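Local coordinates for ORC1-type DNA replication protein 2 (PDB 1W5T) that binds DNA and ATP and takes part in regulating DNA replication, through an AAA+ ATPase domain and a C-terminal winged-helix domain, at residues Ile298-Leu303 with Arg394-Val399; His309-Arg315 with Met344-Arg350; Gly366-Lys371 with Thr382-Pro388. All coordinates share one frame; numbering follows the deposited sequence.

All three contacts belong to the C-terminal winged-helix part of the chain. Contact 1 brings its two ends together: the entry into helix 300-304 meets helix 392-408. Contacts 2 and 3 come in series along the chain between those two segments. Contact 2 sets helix 308-322 against the end of helix 330-345 and the loop after it. Contact 3 is the beta hairpin of strands 368-372 and 382-386. The centres of contacts 1 and 2 lie about 15 Å apart. Those of contacts 1 and 3 are about 16 Å apart. Those of contacts 2 and 3 are about 18 Å apart. Leu314 of helix 308-322 touches Leu303, Leu367, Val368 and Leu386, so one apolar core connects helices and wing in this DNA-binding protein.

Contact 1. Residues Ile298-Leu303 with Arg394-Val399; sequences IQTHEL and RLIEVV
At the start of the winged-helix domain, the short helix 300-304 and Ile298, two residues ahead of it, pack on the C-terminal helix 392-408. The contact is mainly apolar. Ile298 is extended, with CG1 anti to its backbone N (chi1 163°) and chi2 also near 180°, which carries CD1 out to the helix. There Ile298 CD1 lies 3.3 Å from Leu395 CD1, a close approach, and the two side chains meet at about a right angle. Ile298 and Val398 meet tip to tip, Ile298 CD1 to Val398 CG2 at 3.8 Å. The other branch, Ile298 CG2, sits at the edge of the Arg394 guanidinium, 3.9 Å from Arg394 NH2. Leu303, within helix 300-304, meets the same helix. Leu303 CD1 touches three of its residues: Leu395 CD1 at 3.6 Å, Val398 CG1 at 3.7 Å and Val399 CG2 at 4.0 Å. With CG1, CG2 and CD1 gone, an alanine here in place of Ile298 would probably open a gap over Leu395 and Val398 and leave the Arg394 edge without its neighbour. Helix 308-322 packs next to the contact: Leu303 rests on its Leu314, while Ile396 packs on Arg315, Ala318 and Leu322. Leu395 also touches Leu386 of strand 382-386.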
# COMPACT_ATOMS: atom_id res chain seq x y z
N ILE A 298 -9.63 -6.58 -7.11
CA ILE A 298 -9.01 -7.89 -7.40
C ILE A 298 -7.91 -7.75 -8.47
O ILE A 298 -8.16 -7.39 -9.62
CB ILE A 298 -10.03 -9.06 -7.72
CG1 ILE A 298 -9.29 -10.21 -8.40
CG2 ILE A 298 -11.21 -8.61 -8.57
CD1 ILE A 298 -10.14 -11.42 -8.68
N GLN A 299 -6.69 -8.02 -8.03
CA GLN A 299 -5.52 -7.77 -8.83
C GLN A 299 -5.19 -9.03 -9.62
O GLN A 299 -4.70 -10.01 -9.07
CB GLN A 299 -4.37 -7.31 -7.92
CG GLN A 299 -4.71 -6.06 -7.10
CD GLN A 299 -4.49 -6.24 -5.59
OE1 GLN A 299 -5.43 -6.48 -4.84
NE2 GLN A 299 -3.24 -6.10 -5.15
N THR A 300 -5.50 -9.00 -10.91
CA THR A 300 -5.38 -10.17 -11.78
C THR A 300 -3.93 -10.64 -11.95
O THR A 300 -3.68 -11.85 -12.16
CB THR A 300 -6.06 -9.94 -13.18
OG1 THR A 300 -5.26 -9.07 -13.98
CG2 THR A 300 -7.39 -9.19 -13.06
N HIS A 301 -2.99 -9.71 -11.83
CA HIS A 301 -1.57 -10.04 -11.99
C HIS A 301 -1.06 -10.94 -10.87
O HIS A 301 -0.12 -11.70 -11.08
CB HIS A 301 -0.71 -8.79 -12.15
CG HIS A 301 -0.49 -8.04 -10.87
ND1 HIS A 301 0.76 -7.87 -10.32
CD2 HIS A 301 -1.36 -7.41 -10.04
CE1 HIS A 301 0.65 -7.17 -9.20
NE2 HIS A 301 -0.63 -6.88 -9.01
N GLU A 302 -1.71 -10.84 -9.71
CA GLU A 302 -1.45 -11.68 -8.55
C GLU A 302 -1.94 -13.12 -8.84
O GLU A 302 -1.24 -14.09 -8.58
CB GLU A 302 -2.22 -11.10 -7.36
CG GLU A 302 -1.51 -10.80 -6.04
CD GLU A 302 0.00 -10.76 -6.09
OE1 GLU A 302 0.58 -9.66 -5.95
OE2 GLU A 302 0.61 -11.83 -6.24
N LEU A 303 -3.15 -13.23 -9.39
CA LEU A 303 -3.73 -14.52 -9.75
C LEU A 303 -2.99 -15.21 -10.88
O LEU A 303 -2.72 -16.40 -10.79
CB LEU A 303 -5.21 -14.40 -10.08
CG LEU A 303 -6.08 -13.81 -8.97
CD1 LEU A 303 -7.52 -13.66 -9.45
CD2 LEU A 303 -5.97 -14.57 -7.65
N ARG A 394 -17.03 -12.53 -8.85
CA ARG A 394 -16.08 -11.80 -9.69
C ARG A 394 -14.77 -12.61 -9.76
O ARG A 394 -14.20 -12.78 -10.85
CB ARG A 394 -15.80 -10.40 -9.13
CG ARG A 394 -16.71 -9.26 -9.65
CD ARG A 394 -16.10 -8.36 -10.78
NE ARG A 394 -14.64 -8.49 -10.95
CZ ARG A 394 -13.99 -8.47 -12.13
NH1 ARG A 394 -14.65 -8.33 -13.28
NH2 ARG A 394 -12.66 -8.59 -12.15
N LEU A 395 -14.34 -13.14 -8.61
CA LEU A 395 -13.13 -13.98 -8.51
C LEU A 395 -13.23 -15.33 -9.26
O LEU A 395 -12.35 -15.64 -10.08
CB LEU A 395 -12.74 -14.20 -7.04
CG LEU A 395 -11.51 -15.04 -6.72
CD1 LEU A 395 -10.25 -14.37 -7.20
CD2 LEU A 395 -11.40 -15.31 -5.22
N ILE A 396 -14.28 -16.11 -8.99
CA ILE A 396 -14.58 -17.33 -9.77
C ILE A 396 -14.43 -17.06 -11.28
O ILE A 396 -13.72 -17.76 -11.98
CB ILE A 396 -15.99 -17.89 -9.46
CG1 ILE A 396 -16.02 -18.60 -8.11
CG2 ILE A 396 -16.47 -18.88 -10.53
CD1 ILE A 396 -17.37 -18.61 -7.47
N GLU A 397 -15.10 -16.02 -11.76
CA GLU A 397 -14.98 -15.59 -13.14
C GLU A 397 -13.51 -15.43 -13.54
O GLU A 397 -13.04 -16.15 -14.42
CB GLU A 397 -15.71 -14.25 -13.32
CG GLU A 397 -17.14 -14.34 -13.82
CD GLU A 397 -17.47 -13.24 -14.83
OE1 GLU A 397 -18.23 -12.30 -14.47
OE2 GLU A 397 -16.97 -13.31 -15.99
N VAL A 398 -12.79 -14.51 -12.89
CA VAL A 398 -11.39 -14.19 -13.22
C VAL A 398 -10.54 -15.46 -13.24
O VAL A 398 -9.81 -15.74 -14.20
CB VAL A 398 -10.78 -13.17 -12.21
CG1 VAL A 398 -9.33 -12.87 -12.53
CG2 VAL A 398 -11.55 -11.87 -12.19
N VAL A 399 -10.70 -16.24 -12.18
CA VAL A 399 -9.92 -17.45 -11.99
C VAL A 399 -10.13 -18.44 -13.12
O VAL A 399 -9.14 -19.00 -13.64
CB VAL A 399 -10.17 -18.03 -10.57
CG1 VAL A 399 -9.50 -19.38 -10.38
CG2 VAL A 399 -9.65 -17.04 -9.53

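Contact 2. Residues His309-Arg315 with Met344-Arg350; sequences HELIILR and MYNVKPR
His309 and Arg350 cross at about a right angle, and the arginine chain lies over one face of the imidazole. Arg350 CG stands 3.8 Å from the centroid of the His309 ring, 15° off the normal, as a CH-pi contact. The guanidinium is turned 68° from the ring plane. The side chains of His309 and Val347 point against each other, with Val347 CG2 3.7 Å from His309 NE2. His309 ND1 is hydrogen-bonded to Tyr337 OH, which also receives the backbone N of Arg350, so Tyr337 of helix 330-345 links His309 to the backbone of Arg350. These segments are part of the helical body of the winged-helix domain: helix 308-322 packs against the end of helix 330-345 and the loop that leads to helix 352-364. One turn after His309, Ile312 slides past Tyr345 in the reverse direction. Ile312 CG1 is 3.8 Å from the centroid of the Tyr345 ring, over the face and toward the rim. Tyr345 CG lies anti to its own carbonyl carbon (chi1 -69°), and the ring runs along helix 308-322 as far as Arg315. There Arg315 CD is 3.4 Å from Tyr345 OH, which is weakly hydrogen-bonded to Asp400. The Arg315 guanidinium, with Met344 SD over one face, forms salt bridges with Glu319 and Asp400.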
# COMPACT_ATOMS: atom_id res chain seq x y z
N HIS A 309 -3.13 -25.17 -10.36
CA HIS A 309 -3.57 -26.01 -9.29
C HIS A 309 -3.98 -25.25 -8.06
O HIS A 309 -5.00 -25.56 -7.46
CB HIS A 309 -2.57 -27.13 -9.07
CG HIS A 309 -2.80 -28.28 -10.00
ND1 HIS A 309 -3.67 -29.31 -9.69
CD2 HIS A 309 -2.38 -28.50 -11.27
CE1 HIS A 309 -3.74 -30.14 -10.72
NE2 HIS A 309 -2.97 -29.67 -11.68
N GLU A 310 -3.22 -24.20 -7.74
CA GLU A 310 -3.65 -23.21 -6.75
C GLU A 310 -4.96 -22.56 -7.16
O GLU A 310 -5.84 -22.39 -6.34
CB GLU A 310 -2.60 -22.13 -6.53
CG GLU A 310 -1.20 -22.55 -6.88
CD GLU A 310 -0.14 -21.89 -6.04
OE1 GLU A 310 0.91 -21.58 -6.60
OE2 GLU A 310 -0.35 -21.69 -4.83
N LEU A 311 -5.07 -22.22 -8.44
CA LEU A 311 -6.24 -21.55 -8.98
C LEU A 311 -7.50 -22.43 -8.88
O LEU A 311 -8.59 -21.95 -8.58
CB LEU A 311 -5.95 -21.18 -10.44
CG LEU A 311 -5.50 -19.81 -10.96
CD1 LEU A 311 -5.07 -18.85 -9.88
CD2 LEU A 311 -4.40 -19.93 -12.04
N ILE A 312 -7.34 -23.73 -9.13
CA ILE A 312 -8.43 -24.69 -8.93
C ILE A 312 -8.92 -24.75 -7.46
O ILE A 312 -10.11 -24.80 -7.19
CB ILE A 312 -8.05 -26.11 -9.48
CG1 ILE A 312 -8.00 -26.10 -11.00
CG2 ILE A 312 -9.07 -27.15 -9.09
CD1 ILE A 312 -6.92 -26.98 -11.54
N ILE A 313 -7.99 -24.72 -6.53
CA ILE A 313 -8.28 -24.75 -5.10
C ILE A 313 -8.92 -23.45 -4.63
O ILE A 313 -9.93 -23.47 -3.87
CB ILE A 313 -7.02 -25.08 -4.30
CG1 ILE A 313 -6.45 -26.43 -4.78
CG2 ILE A 313 -7.35 -25.08 -2.81
CD1 ILE A 313 -4.94 -26.70 -4.38
N LEU A 314 -8.36 -22.34 -5.09
CA LEU A 314 -8.97 -21.04 -4.83
C LEU A 314 -10.44 -20.98 -5.30
O LEU A 314 -11.33 -20.54 -4.57
CB LEU A 314 -8.15 -19.90 -5.46
CG LEU A 314 -8.61 -18.47 -5.13
CD1 LEU A 314 -8.73 -18.29 -3.62
CD2 LEU A 314 -7.64 -17.39 -5.70
N ARG A 315 -10.67 -21.45 -6.51
CA ARG A 315 -12.01 -21.51 -7.07
C ARG A 315 -12.97 -22.30 -6.18
O ARG A 315 -14.07 -21.86 -5.90
CB ARG A 315 -11.98 -22.10 -8.48
CG ARG A 315 -13.23 -21.77 -9.27
CD ARG A 315 -13.84 -22.92 -9.98
NE ARG A 315 -14.67 -22.48 -11.11
CZ ARG A 315 -16.00 -22.50 -11.12
NH1 ARG A 315 -16.66 -22.08 -12.19
NH2 ARG A 315 -16.70 -22.94 -10.07
N MET A 344 -13.75 -31.38 -14.28
CA MET A 344 -13.86 -30.02 -14.81
C MET A 344 -12.65 -29.54 -15.58
O MET A 344 -12.80 -28.77 -16.53
CB MET A 344 -14.20 -29.00 -13.73
CG MET A 344 -15.06 -27.82 -14.24
SD MET A 344 -15.12 -26.35 -13.16
CE MET A 344 -15.31 -27.18 -11.49
N TYR A 345 -11.45 -29.96 -15.18
CA TYR A 345 -10.23 -29.36 -15.74
C TYR A 345 -9.34 -30.27 -16.60
O TYR A 345 -8.37 -29.79 -17.19
CB TYR A 345 -9.40 -28.67 -14.63
CG TYR A 345 -10.09 -27.45 -14.10
CD1 TYR A 345 -10.69 -27.45 -12.85
CD2 TYR A 345 -10.19 -26.29 -14.88
CE1 TYR A 345 -11.35 -26.34 -12.38
CE2 TYR A 345 -10.85 -25.17 -14.41
CZ TYR A 345 -11.42 -25.20 -13.16
OH TYR A 345 -12.09 -24.08 -12.68
N ASN A 346 -9.65 -31.56 -16.64
CA ASN A 346 -8.84 -32.58 -17.34
C ASN A 346 -7.33 -32.53 -17.03
O ASN A 346 -6.48 -32.63 -17.94
CB ASN A 346 -9.12 -32.61 -18.86
CG ASN A 346 -10.46 -31.95 -19.25
OD1 ASN A 346 -10.47 -30.94 -19.96
ND2 ASN A 346 -11.59 -32.52 -18.77
N VAL A 347 -7.00 -32.36 -15.74
CA VAL A 347 -5.63 -32.48 -15.24
C VAL A 347 -5.63 -33.48 -14.08
O VAL A 347 -6.62 -33.56 -13.32
CB VAL A 347 -5.04 -31.10 -14.76
CG1 VAL A 347 -4.74 -30.17 -15.93
CG2 VAL A 347 -5.94 -30.41 -13.72
N LYS A 348 -4.56 -34.25 -13.92
CA LYS A 348 -4.55 -35.19 -12.79
C LYS A 348 -4.25 -34.47 -11.45
O LYS A 348 -3.36 -33.60 -11.39
CB LYS A 348 -3.67 -36.44 -13.05
CG LYS A 348 -2.19 -36.16 -13.27
CD LYS A 348 -1.32 -36.74 -12.14
CE LYS A 348 0.16 -36.35 -12.31
NZ LYS A 348 0.71 -35.57 -11.15
N PRO A 349 -5.01 -34.79 -10.39
CA PRO A 349 -4.84 -34.11 -9.09
C PRO A 349 -3.44 -34.33 -8.54
O PRO A 349 -2.96 -35.46 -8.60
CB PRO A 349 -5.89 -34.77 -8.18
CG PRO A 349 -6.40 -35.98 -8.91
CD PRO A 349 -6.11 -35.77 -10.37
N ARG A 350 -2.82 -33.26 -8.04
CA ARG A 350 -1.52 -33.33 -7.39
C ARG A 350 -1.60 -34.03 -6.03
O ARG A 350 -2.65 -34.04 -5.39
CB ARG A 350 -0.96 -31.92 -7.20
CG ARG A 350 -0.71 -31.10 -8.47
CD ARG A 350 0.30 -31.73 -9.46
NE ARG A 350 1.67 -31.27 -9.25
CZ ARG A 350 2.29 -30.32 -9.97
NH1 ARG A 350 1.66 -29.69 -10.96
NH2 ARG A 350 3.55 -30.00 -9.68

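Contact 3. Residues Gly366-Lys371 with Thr382-Pro388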
# COMPACT_ATOMS: atom_id res chain seq x y z
N GLY A 366 -3.09 -14.08 1.70
CA GLY A 366 -4.27 -13.51 2.30
C GLY A 366 -5.56 -13.77 1.57
O GLY A 366 -6.58 -13.14 1.84
N LEU A 367 -5.53 -14.69 0.61
CA LEU A 367 -6.71 -14.97 -0.21
C LEU A 367 -7.71 -15.85 0.54
O LEU A 367 -8.91 -15.79 0.28
CB LEU A 367 -6.33 -15.65 -1.53
CG LEU A 367 -5.64 -14.75 -2.54
CD1 LEU A 367 -5.09 -15.56 -3.71
CD2 LEU A 367 -6.62 -13.66 -3.01
N VAL A 368 -7.20 -16.68 1.44
CA VAL A 368 -8.02 -17.62 2.17
C VAL A 368 -7.62 -17.60 3.63
O VAL A 368 -6.44 -17.52 3.94
CB VAL A 368 -7.99 -19.07 1.52
CG1 VAL A 368 -7.73 -19.04 0.04
CG2 VAL A 368 -7.00 -20.00 2.19
N ASP A 369 -8.60 -17.62 4.53
CA ASP A 369 -8.26 -17.84 5.95
C ASP A 369 -8.34 -19.34 6.28
O ASP A 369 -9.18 -20.08 5.76
CB ASP A 369 -9.09 -17.02 6.95
CG ASP A 369 -9.43 -15.62 6.45
OD1 ASP A 369 -8.51 -14.78 6.27
OD2 ASP A 369 -10.60 -15.26 6.24
N ALA A 370 -7.43 -19.74 7.16
CA ALA A 370 -7.34 -21.10 7.68
C ALA A 370 -7.45 -21.05 9.20
O ALA A 370 -6.85 -20.19 9.86
CB ALA A 370 -6.03 -21.72 7.27
N LYS A 371 -8.25 -21.97 9.75
CA LYS A 371 -8.45 -22.10 11.20
C LYS A 371 -8.66 -23.59 11.53
O LYS A 371 -9.34 -24.31 10.77
CB LYS A 371 -9.62 -21.21 11.67
CG LYS A 371 -10.83 -21.95 12.22
CD LYS A 371 -12.13 -21.19 11.99
CE LYS A 371 -12.77 -20.74 13.32
NZ LYS A 371 -14.05 -19.98 13.14
N THR A 382 -8.75 -28.80 9.52
CA THR A 382 -8.55 -27.39 9.18
C THR A 382 -9.77 -26.90 8.43
O THR A 382 -10.30 -27.60 7.55
CB THR A 382 -7.23 -27.13 8.36
OG1 THR A 382 -6.08 -27.48 9.13
CG2 THR A 382 -6.99 -25.65 8.15
N LEU A 383 -10.20 -25.69 8.76
CA LEU A 383 -11.30 -25.04 8.06
C LEU A 383 -10.70 -23.93 7.20
O LEU A 383 -9.71 -23.33 7.60
CB LEU A 383 -12.35 -24.50 9.05
CG LEU A 383 -12.92 -25.49 10.11
CD1 LEU A 383 -14.06 -24.83 10.92
CD2 LEU A 383 -13.44 -26.78 9.48
N PHE A 384 -11.28 -23.71 6.02
CA PHE A 384 -10.78 -22.72 5.08
C PHE A 384 -11.93 -21.91 4.57
O PHE A 384 -13.02 -22.46 4.39
CB PHE A 384 -10.13 -23.39 3.88
CG PHE A 384 -8.89 -24.15 4.20
CD1 PHE A 384 -8.92 -25.55 4.30
CD2 PHE A 384 -7.69 -23.50 4.34
CE1 PHE A 384 -7.76 -26.27 4.58
CE2 PHE A 384 -6.51 -24.21 4.62
CZ PHE A 384 -6.55 -25.60 4.73
N ARG A 385 -11.70 -20.63 4.34
CA ARG A 385 -12.71 -19.77 3.70
C ARG A 385 -12.07 -18.75 2.75
O ARG A 385 -10.91 -18.40 2.87
CB ARG A 385 -13.57 -19.08 4.77
CG ARG A 385 -13.16 -17.62 5.13
CD ARG A 385 -13.96 -16.97 6.24
NE ARG A 385 -13.09 -16.28 7.19
CZ ARG A 385 -13.51 -15.62 8.28
NH1 ARG A 385 -14.80 -15.53 8.57
NH2 ARG A 385 -12.62 -15.04 9.08
N LEU A 386 -12.82 -18.28 1.77
CA LEU A 386 -12.39 -17.10 1.05
C LEU A 386 -12.33 -15.93 2.01
O LEU A 386 -13.17 -15.81 2.91
CB LEU A 386 -13.35 -16.78 -0.09
CG LEU A 386 -12.66 -15.98 -1.19
CD1 LEU A 386 -11.61 -16.91 -1.84
CD2 LEU A 386 -13.66 -15.49 -2.18
N ALA A 387 -11.32 -15.08 1.85
CA ALA A 387 -11.26 -13.81 2.58
C ALA A 387 -12.60 -13.09 2.40
O ALA A 387 -13.03 -12.86 1.28
CB ALA A 387 -10.11 -12.97 2.05
N PRO A 388 -13.29 -12.80 3.49
CA PRO A 388 -14.66 -12.22 3.39
C PRO A 388 -14.79 -10.97 2.48
O PRO A 388 -15.85 -10.76 1.89
CB PRO A 388 -15.01 -11.91 4.85
CG PRO A 388 -14.20 -12.94 5.63
CD PRO A 388 -12.86 -13.04 4.88
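Gly366 and Ala387 touch at the start of this pairing, Gly366 O to Ala387 CB at 3.5 Å. Gly366 closes helix 352-364 in a Schellman motif, and its positive phi suits glycine. Leu367 O then accepts a nearly straight bond from Ala387 N (3.0 Å). Val368 and Leu386 form a non-hydrogen-bonded pair whose side chains diverge. Val368 touches Leu314 and Leu362, and Val368 CG2 lies 4.2 Å from Phe384 CD2. Asp369 and Arg385 are a hydrogen-bonded pair, with both backbone N to O bonds formed. Their side chains cross on the same face. Asp369 CG lies roughly anti to its carbonyl carbon (chi1 -36°), which swings OD2 across toward Arg385. Asp369 OD2 takes the NE of Arg385 at 2.9 Å in a salt bridge, met on the anti side of the carboxylate. The bond is bent, at 143°, and the carboxylate and guanidinium planes stand 76° apart. The strands form the antiparallel beta hairpin, or wing, of the winged helix; strand 328-329 joins on the far side of strand 382-386. Ala370 faces Phe384 in a non-hydrogen-bonded pair. Ala370 CB is 3.7 Å from Phe384 CE2, and the ring reaches on to Leu359 of helix 352-364. Lys371 and Leu383 form the next hydrogen-bonded pair, with Leu383 N 2.6 Å from Lys371 O. The side chains of Lys371, Leu383 and Arg385 all touch Trp327.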